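Local coordinates for protein ribulose bisphosphate carboxylase small chain (Galdieria sulphuraria, PDB 4F0H) that forms the small subunit of a sixteen-chain Rubisco, in which it probably packs against the large subunits that fix carbon dioxide onto ribulose bisphosphate, at residues 12-15 with 16-20; 69-72 with 73-77; 87-90 with 91-94. All coordinates share one frame; numbering follows the deposited sequence.

Interaction 1. Residues 12-15 with 16-20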
ATOM      1  N   PRO B  12      46.295 -28.375  16.574  1.00 12.84           N
ATOM      2  CA  PRO B  12      47.577 -27.972  15.973  1.00 15.69           C
ATOM      3  C   PRO B  12      47.560 -28.254  14.473  1.00 14.29           C
ATOM      4  O   PRO B  12      46.870 -29.181  14.050  1.00 14.26           O
ATOM      5  CB  PRO B  12      48.620 -28.863  16.708  1.00 11.44           C
ATOM      6  CG  PRO B  12      47.808 -29.347  18.061  1.00 14.19           C
ATOM      7  CD  PRO B  12      46.444 -29.530  17.493  1.00 14.55           C
ATOM      8  N   ASP B  13      48.270 -27.456  13.671  1.00 10.37           N
ATOM      9  CA  ASP B  13      48.410 -27.774  12.243  1.00 11.53           C
ATOM     10  C   ASP B  13      48.786 -29.252  12.007  1.00 12.80           C
ATOM     11  O   ASP B  13      49.641 -29.796  12.703  1.00 11.57           O
ATOM     12  CB  ASP B  13      49.504 -26.936  11.618  1.00 16.54           C
ATOM     13  CG  ASP B  13      49.233 -25.458  11.701  1.00 19.61           C
ATOM     14  OD1 ASP B  13      48.077 -25.059  11.973  1.00 21.70           O
ATOM     15  OD2 ASP B  13      50.195 -24.696  11.480  1.00 21.58           O
ATOM     16  N   LEU B  14      48.152 -29.885  11.026  1.00 10.04           N
ATOM     17  CA  LEU B  14      48.264 -31.337  10.825  1.00 13.33           C
ATOM     18  C   LEU B  14      49.643 -31.723  10.368  1.00 13.55           C
ATOM     19  O   LEU B  14      50.215 -30.981   9.584  1.00 14.64           O
ATOM     20  CB  LEU B  14      47.253 -31.778   9.746  1.00 10.70           C
ATOM     21  CG  LEU B  14      45.806 -31.574  10.200  1.00 11.23           C
ATOM     22  CD1 LEU B  14      44.952 -32.058   9.117  1.00 14.00           C
ATOM     23  CD2 LEU B  14      45.574 -32.361  11.417  1.00 11.20           C
ATOM     24  N   THR B  15      50.179 -32.876  10.774  1.00 10.73           N
ATOM     25  CA  THR B  15      51.448 -33.306  10.153  1.00 15.40           C
ATOM     26  C   THR B  15      51.126 -33.946   8.813  1.00 17.19           C
ATOM     27  O   THR B  15      49.955 -34.233   8.545  1.00 14.45           O
ATOM     28  CB  THR B  15      52.153 -34.378  10.992  1.00 15.69           C
ATOM     29  OG1 THR B  15      51.220 -35.433  11.228  1.00 12.88           O
ATOM     30  CG2 THR B  15      52.611 -33.785  12.342  1.00 11.69           C
ATOM     31  N   ASP B  16      52.132 -34.190   7.972  1.00 16.49           N
ATOM     32  CA  ASP B  16      51.853 -34.921   6.736  1.00 15.56           C
ATOM     33  C   ASP B  16      51.304 -36.334   6.964  1.00 14.96           C
ATOM     34  O   ASP B  16      50.563 -36.846   6.117  1.00 14.82           O
ATOM     35  CB  ASP B  16      53.081 -35.005   5.822  1.00 16.25           C
ATOM     36  CG  ASP B  16      53.320 -33.734   5.037  1.00 18.39           C
ATOM     37  OD1 ASP B  16      54.202 -33.744   4.149  1.00 16.23           O
ATOM     38  OD2 ASP B  16      52.609 -32.742   5.245  1.00 14.56           O
ATOM     39  N   GLU B  17      51.687 -36.976   8.062  1.00 15.27           N
ATOM     40  CA  GLU B  17      51.129 -38.263   8.449  1.00 18.15           C
ATOM     41  C   GLU B  17      49.609 -38.137   8.675  1.00 16.76           C
ATOM     42  O   GLU B  17      48.847 -38.925   8.135  1.00 16.29           O
ATOM     43  CB  GLU B  17      51.837 -38.875   9.685  1.00 21.84           C
ATOM     44  CG  GLU B  17      53.373 -39.264   9.440  1.00 33.01           C
ATOM     45  CD  GLU B  17      54.280 -38.016   9.103  1.00 36.64           C
ATOM     46  OE1 GLU B  17      55.181 -38.125   8.222  1.00 37.91           O
ATOM     47  OE2 GLU B  17      54.087 -36.916   9.701  1.00 37.00           O
ATOM     48  N   GLN B  18      49.212 -37.119   9.454  1.00 11.84           N
ATOM     49  CA  GLN B  18      47.819 -36.798   9.697  1.00 11.24           C
ATOM     50  C   GLN B  18      47.042 -36.510   8.410  1.00  9.76           C
ATOM     51  O   GLN B  18      45.934 -37.034   8.245  1.00 15.76           O
ATOM     52  CB  GLN B  18      47.693 -35.663  10.713  1.00  6.78           C
ATOM     53  CG  GLN B  18      48.077 -36.156  12.060  1.00  6.39           C
ATOM     54  CD  GLN B  18      48.097 -35.067  13.066  1.00 13.00           C
ATOM     55  OE1 GLN B  18      48.752 -34.041  12.887  1.00 15.12           O
ATOM     56  NE2 GLN B  18      47.345 -35.248  14.116  1.00 15.30           N
ATOM     57  N   ILE B  19      47.657 -35.791   7.469  1.00  6.32           N
ATOM     58  CA  ILE B  19      46.952 -35.401   6.285  1.00  8.75           C
ATOM     59  C   ILE B  19      46.662 -36.683   5.490  1.00 12.15           C
ATOM     60  O   ILE B  19      45.538 -36.932   5.012  1.00 10.81           O
ATOM     61  CB  ILE B  19      47.775 -34.416   5.487  1.00 10.34           C
ATOM     62  CG1 ILE B  19      47.746 -33.069   6.222  1.00  7.77           C
ATOM     63  CG2 ILE B  19      47.212 -34.298   4.077  1.00 10.50           C
ATOM     64  CD1 ILE B  19      48.641 -32.098   5.694  1.00 12.15           C
ATOM     65  N   LYS B  20      47.671 -37.529   5.432  1.00 11.80           N
ATOM     66  CA  LYS B  20      47.596 -38.724   4.675  1.00 13.91           C
ATOM     67  C   LYS B  20      46.417 -39.586   5.183  1.00 11.18           C
ATOM     68  O   LYS B  20      45.731 -40.197   4.372  1.00  9.07           O
ATOM     69  CB  LYS B  20      48.962 -39.418   4.780  1.00 18.21           C
ATOM     70  CG  LYS B  20      49.113 -40.641   3.994  1.00 23.06           C
ATOM     71  CD  LYS B  20      48.741 -41.833   4.787  1.00 25.89           C
ATOM     72  CE  LYS B  20      48.702 -43.083   3.874  1.00 26.98           C
ATOM     73  NZ  LYS B  20      48.202 -44.246   4.675  1.00 28.38           N
TER
HETATM   74  O   HOH W   1      47.305 -32.092  14.771  1.00 20.48           O
HETATM   75  O   HOH W   2      49.806 -31.581  14.760  1.00 36.61           O
HETATM   76  O   HOH W   3      51.866 -31.163   7.193  1.00 11.14           O
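T15 and D16 mark where an extended lead-in becomes helix 16-28: T15 is the N-cap, D16 begins the helical turn, and I19 N bonds to T15 O at 3.0 Å. T15 and Q18 close a capping box. In one direction, T15 OG1 accepts from Q18 N at 3.2 Å; in the other, T15 N donates to Q18 OE1 at 2.8 Å, a nearly straight bond (165°) lying in the plane of the amide carbonyl and using one of its lone pairs. The threonine hydroxyl is placed by a chi1 of 53°, which tucks OG1 between its own backbone N and carbonyl carbon, facing the open first turn. The Q18 chain runs back extended from CG to T15, with its CG 3.3 Å from T15 OG1. A leucine in place of Q18 would probably leave T15 N without its acceptor and open one half of the box. Outside the box, L14 and I19 form a hydrophobic staple, L14 CB lying 3.8 Å from I19 CG1. I19 continues inward onto L65 and I68 of helix 61-74 and V100 of strand 93-101, while L14 reaches F98. D16 OD2, whose main partner is R72, also receives a proton from a water 2.6 Å away, and that same water donates to L14 O at 2.9 Å.

Interaction 2. Residues 69-72 with 73-77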
ATOM      1  N   ASN B  69      51.956 -30.685  -1.603  1.00 13.18           N
ATOM      2  CA  ASN B  69      53.300 -30.201  -1.390  1.00 13.75           C
ATOM      3  C   ASN B  69      53.800 -29.309  -2.500  1.00 12.13           C
ATOM      4  O   ASN B  69      54.464 -28.289  -2.248  1.00 12.21           O
ATOM      5  CB  ASN B  69      54.222 -31.384  -1.030  1.00 14.65           C
ATOM      6  CG  ASN B  69      54.104 -31.716   0.457  1.00 15.29           C
ATOM      7  OD1 ASN B  69      54.201 -30.829   1.253  1.00 16.78           O
ATOM      8  ND2 ASN B  69      53.782 -32.946   0.812  1.00 19.27           N
ATOM      9  N   ALA B  70      53.433 -29.662  -3.727  1.00  8.46           N
ATOM     10  CA  ALA B  70      53.635 -28.769  -4.846  1.00 11.55           C
ATOM     11  C   ALA B  70      52.895 -27.414  -4.596  1.00 14.97           C
ATOM     12  O   ALA B  70      53.457 -26.312  -4.811  1.00 11.68           O
ATOM     13  CB  ALA B  70      53.136 -29.456  -6.140  1.00 12.16           C
ATOM     14  N   CYS B  71      51.647 -27.477  -4.100  1.00 13.57           N
ATOM     15  CA  CYS B  71      50.941 -26.195  -3.834  1.00 11.33           C
ATOM     16  C   CYS B  71      51.665 -25.371  -2.730  1.00 11.56           C
ATOM     17  O   CYS B  71      51.880 -24.151  -2.889  1.00 12.29           O
ATOM     18  CB  CYS B  71      49.495 -26.411  -3.492  1.00  7.76           C
ATOM     19  SG  CYS B  71      48.575 -24.856  -3.452  1.00 13.29           S
ATOM     20  N   ARG B  72      52.039 -26.030  -1.638  1.00  9.89           N
ATOM     21  CA  ARG B  72      52.771 -25.362  -0.547  1.00 10.65           C
ATOM     22  C   ARG B  72      54.035 -24.678  -1.041  1.00 14.49           C
ATOM     23  O   ARG B  72      54.346 -23.569  -0.593  1.00 16.92           O
ATOM     24  CB  ARG B  72      53.169 -26.370   0.513  1.00 10.28           C
ATOM     25  CG  ARG B  72      52.029 -26.725   1.435  1.00  9.61           C
ATOM     26  CD  ARG B  72      52.285 -28.078   1.987  1.00 13.38           C
ATOM     27  NE  ARG B  72      51.656 -28.285   3.282  1.00 12.02           N
ATOM     28  CZ  ARG B  72      51.686 -29.452   3.940  1.00 20.28           C
ATOM     29  NH1 ARG B  72      52.366 -30.485   3.458  1.00 15.67           N
ATOM     30  NH2 ARG B  72      51.059 -29.585   5.115  1.00 22.65           N
ATOM     31  N   LYS B  73      54.756 -25.294  -1.986  1.00 15.43           N
ATOM     32  CA  LYS B  73      55.985 -24.651  -2.417  1.00 18.01           C
ATOM     33  C   LYS B  73      55.674 -23.434  -3.260  1.00 17.52           C
ATOM     34  O   LYS B  73      56.287 -22.375  -3.077  1.00 18.78           O
ATOM     35  CB  LYS B  73      56.982 -25.587  -3.121  1.00 20.46           C
ATOM     36  CG  LYS B  73      57.076 -26.962  -2.512  1.00 30.34           C
ATOM     37  CD  LYS B  73      57.240 -26.977  -0.944  1.00 35.53           C
ATOM     38  CE  LYS B  73      56.990 -28.399  -0.379  1.00 37.13           C
ATOM     39  NZ  LYS B  73      56.204 -28.472   0.898  1.00 34.36           N
ATOM     40  N   ALA B  74      54.722 -23.557  -4.174  1.00 16.46           N
ATOM     41  CA  ALA B  74      54.444 -22.475  -5.067  1.00 12.43           C
ATOM     42  C   ALA B  74      53.722 -21.365  -4.341  1.00 16.67           C
ATOM     43  O   ALA B  74      53.816 -20.242  -4.791  1.00 16.97           O
ATOM     44  CB  ALA B  74      53.597 -22.936  -6.203  1.00 15.34           C
ATOM     45  N   LYS B  75      52.964 -21.689  -3.273  1.00 10.37           N
ATOM     46  CA  LYS B  75      52.071 -20.715  -2.629  1.00 11.51           C
ATOM     47  C   LYS B  75      52.278 -20.692  -1.115  1.00 12.00           C
ATOM     48  O   LYS B  75      51.314 -20.750  -0.351  1.00  9.98           O
ATOM     49  CB  LYS B  75      50.601 -21.066  -2.921  1.00  8.63           C
ATOM     50  CG  LYS B  75      50.252 -21.301  -4.364  1.00  9.78           C
ATOM     51  CD  LYS B  75      50.153 -19.974  -5.021  1.00 12.55           C
ATOM     52  CE  LYS B  75      50.050 -20.051  -6.483  1.00 15.85           C
ATOM     53  NZ  LYS B  75      49.926 -18.635  -6.904  1.00 15.52           N
ATOM     54  N   SER B  76      53.531 -20.630  -0.661  1.00 12.37           N
ATOM     55  CA  SER B  76      53.802 -20.954   0.723  1.00 12.46           C
ATOM     56  C   SER B  76      53.169 -19.948   1.638  1.00 13.07           C
ATOM     57  O   SER B  76      52.933 -20.269   2.818  1.00 14.97           O
ATOM     58  CB  SER B  76      55.312 -20.994   1.047  1.00 13.79           C
ATOM     59  OG  SER B  76      55.840 -19.657   0.817  1.00 20.37           O
ATOM     60  N   ASN B  77      52.993 -18.730   1.152  1.00  8.71           N
ATOM     61  CA  ASN B  77      52.376 -17.672   1.986  1.00 13.30           C
ATOM     62  C   ASN B  77      50.889 -17.335   1.658  1.00  8.54           C
ATOM     63  O   ASN B  77      50.429 -16.174   1.717  1.00  9.94           O
ATOM     64  CB  ASN B  77      53.244 -16.429   1.948  1.00 13.98           C
ATOM     65  CG  ASN B  77      53.282 -15.828   0.612  1.00 15.94           C
ATOM     66  OD1 ASN B  77      53.094 -16.516  -0.413  1.00 18.29           O
ATOM     67  ND2 ASN B  77      53.500 -14.521   0.576  1.00 15.99           N
TER
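K73, A74 and K75 point their backbone N-H groups back at N69 O, A70 O and C71 O, the last i+4 bonds of helix 61-74; K75 is then the first residue to break from helical geometry. At this C-terminal end the side chains of N69 and K73 lie alongside each other, one turn apart. N69 OD1 is gripped from both faces of its amide plane: R72 NH1 comes from one at 2.9 Å and K73 NZ from the other at 3.1 Å. The N69 oxygen lies close to the plane of the R72 guanidinium, yet the R72 NH1 donor stands 38° out of the amide plane. This oxygen sits between two like charges, which D16, the acidic partner of R72, probably helps to balance; R72 NH2 also donates to V100 O. K73 reaches N69 by bending at chi2 (-48°) and chi4, which brings its methylenes over the N69 carbonyl and its NZ to N69 OD1. C71 faces inward, on I35, Y37 and I80 of the sheet, and its SG touches K75 CG at 4.0 Å.

Interaction 3. Residues 87-90 with 91-94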
ATOM      1  N   SER B  87      29.358 -36.791  -4.248  1.00  8.12           N
ATOM      2  CA  SER B  87      28.457 -36.710  -5.378  1.00 10.59           C
ATOM      3  C   SER B  87      27.251 -37.549  -5.066  1.00 10.95           C
ATOM      4  O   SER B  87      26.441 -37.835  -5.934  1.00  8.72           O
ATOM      5  CB  SER B  87      29.140 -37.200  -6.644  1.00 10.11           C
ATOM      6  OG  SER B  87      29.478 -38.596  -6.457  1.00 11.62           O
ATOM      7  N   GLU B  88      27.116 -37.927  -3.803  1.00 10.41           N
ATOM      8  CA  GLU B  88      25.988 -38.707  -3.400  1.00 13.69           C
ATOM      9  C   GLU B  88      24.687 -37.885  -3.538  1.00 13.59           C
ATOM     10  O   GLU B  88      24.656 -36.770  -3.081  1.00 15.19           O
ATOM     11  CB  GLU B  88      26.177 -39.160  -1.966  1.00 17.08           C
ATOM     12  CG  GLU B  88      25.056 -40.030  -1.480  1.00 21.74           C
ATOM     13  CD  GLU B  88      25.155 -40.286   0.034  1.00 30.63           C
ATOM     14  OE1 GLU B  88      24.145 -40.110   0.769  1.00 34.98           O
ATOM     15  OE2 GLU B  88      26.242 -40.643   0.513  1.00 28.00           O
ATOM     16  N   ARG B  89      23.670 -38.430  -4.211  1.00  8.45           N
ATOM     17  CA  ARG B  89      22.401 -37.727  -4.445  1.00  7.27           C
ATOM     18  C   ARG B  89      21.845 -37.155  -3.156  1.00  9.66           C
ATOM     19  O   ARG B  89      21.802 -37.812  -2.115  1.00  8.73           O
ATOM     20  CB  ARG B  89      21.340 -38.723  -4.972  1.00 10.69           C
ATOM     21  CG  ARG B  89      20.015 -38.057  -5.332  1.00 11.15           C
ATOM     22  CD  ARG B  89      18.882 -39.092  -5.531  1.00 14.70           C
ATOM     23  NE  ARG B  89      17.636 -38.408  -5.899  1.00  7.49           N
ATOM     24  CZ  ARG B  89      16.587 -38.990  -6.476  1.00 13.46           C
ATOM     25  NH1 ARG B  89      16.617 -40.284  -6.765  1.00 13.21           N
ATOM     26  NH2 ARG B  89      15.509 -38.287  -6.769  1.00 10.95           N
ATOM     27  N   GLY B  90      21.387 -35.918  -3.207  1.00 12.02           N
ATOM     28  CA  GLY B  90      20.893 -35.324  -1.983  1.00 12.05           C
ATOM     29  C   GLY B  90      21.986 -34.678  -1.145  1.00 16.96           C
ATOM     30  O   GLY B  90      21.657 -33.943  -0.185  1.00 14.51           O
ATOM     31  N   ILE B  91      23.272 -34.932  -1.485  1.00 10.24           N
ATOM     32  CA  ILE B  91      24.356 -34.226  -0.785  1.00 11.49           C
ATOM     33  C   ILE B  91      24.960 -33.361  -1.861  1.00  9.25           C
ATOM     34  O   ILE B  91      24.713 -32.163  -1.918  1.00  8.81           O
ATOM     35  CB  ILE B  91      25.363 -35.218  -0.128  1.00 10.34           C
ATOM     36  CG1 ILE B  91      24.608 -36.057   0.898  1.00 16.14           C
ATOM     37  CG2 ILE B  91      26.476 -34.494   0.543  1.00 12.16           C
ATOM     38  CD1 ILE B  91      25.502 -36.939   1.795  1.00 14.11           C
ATOM     39  N   GLU B  92      25.703 -33.968  -2.758  1.00  6.47           N
ATOM     40  CA  GLU B  92      26.247 -33.222  -3.886  1.00  3.97           C
ATOM     41  C   GLU B  92      26.872 -31.876  -3.487  1.00  8.26           C
ATOM     42  O   GLU B  92      26.492 -30.786  -3.975  1.00  9.67           O
ATOM     43  CB  GLU B  92      25.174 -33.055  -4.968  1.00  4.24           C
ATOM     44  CG  GLU B  92      24.620 -34.365  -5.493  1.00  4.82           C
ATOM     45  CD  GLU B  92      23.343 -34.199  -6.313  1.00  9.09           C
ATOM     46  OE1 GLU B  92      23.403 -34.083  -7.557  1.00 11.53           O
ATOM     47  OE2 GLU B  92      22.256 -34.228  -5.715  1.00 13.45           O
ATOM     48  N   SER B  93      27.873 -31.957  -2.624  1.00  9.82           N
ATOM     49  CA  SER B  93      28.388 -30.778  -1.972  1.00  7.25           C
ATOM     50  C   SER B  93      29.664 -31.177  -1.280  1.00  9.12           C
ATOM     51  O   SER B  93      30.034 -32.364  -1.261  1.00  9.06           O
ATOM     52  CB  SER B  93      27.412 -30.290  -0.886  1.00  6.52           C
ATOM     53  OG  SER B  93      27.768 -28.948  -0.417  1.00  4.67           O
ATOM     54  N   THR B  94      30.316 -30.182  -0.672  1.00  5.14           N
ATOM     55  CA  THR B  94      31.402 -30.438   0.264  1.00  5.41           C
ATOM     56  C   THR B  94      30.963 -31.193   1.518  1.00  7.90           C
ATOM     57  O   THR B  94      29.918 -30.894   2.089  1.00 10.60           O
ATOM     58  CB  THR B  94      32.020 -29.112   0.643  1.00  4.24           C
ATOM     59  OG1 THR B  94      32.505 -28.463  -0.568  1.00  7.09           O
ATOM     60  CG2 THR B  94      33.170 -29.311   1.629  1.00  4.92           C
TER
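E88 O takes two backbone N-H groups in the connection between strands 79-86 and 93-101: I91 N at 2.8 Å, a sound bond of 152°, and E92 N at 3.0 Å, a weak one. The first closes a type II turn, E88 to I91, with R89 and G90 at its corners. G90 has a phi of 86°, where any side chain would collide with R89 O, so this corner suits glycine. The hairpin returns through a G1 beta bulge, E92 and S93 together lying opposite the single residue S86; E92 itself has positive phi, and S93 pairs with S86 by backbone bonds. The carboxylate of E92 folds back over the turn. Its OE2 accepts from G90 N at 3.1 Å, on the anti side and 28° out of the carboxylate plane, satisfying the N-H of the glycine corner. Its OE1 accepts from an aromatic side chain and from the backbone of a neighbouring subunit, a different protein that is probably the large chain. E88 N is taken by S86 OG. The E88 side chain, swung anti to its backbone N, lays its carboxylate beside I91 CD1, 3.6 Å from E88 OE1, a contact without a polar bond. R89 points outward, away from the turn, and its NH2 pairs with an acidic side chain of that same neighbouring subunit; S93 OG bonds an acidic side chain of yet another subunit. One carboxylate, that of E92, thus ties the turn to the partner subunit, so the loop's shape and its docking are probably coupled.

The three contacts follow one another along the chain and all belong to the small-chain fold, an antiparallel sheet packed with two helices. Interaction 1 starts helix 16-28 and interaction 2 ends helix 61-74. Their centres are 16 Å apart and they touch directly: D16 OD2 meets R72 NH1 at 2.9 Å in a salt bridge, so the start of one helix is tied to the end of the other. Interaction 3 stands apart at the hairpin tip joining strands 79-86 and 93-101, its centre about 26 Å from that of interaction 1 and 29 Å from that of interaction 2. Interaction 1 and the hairpin also meet other protein chains, whereas interaction 2 touches none.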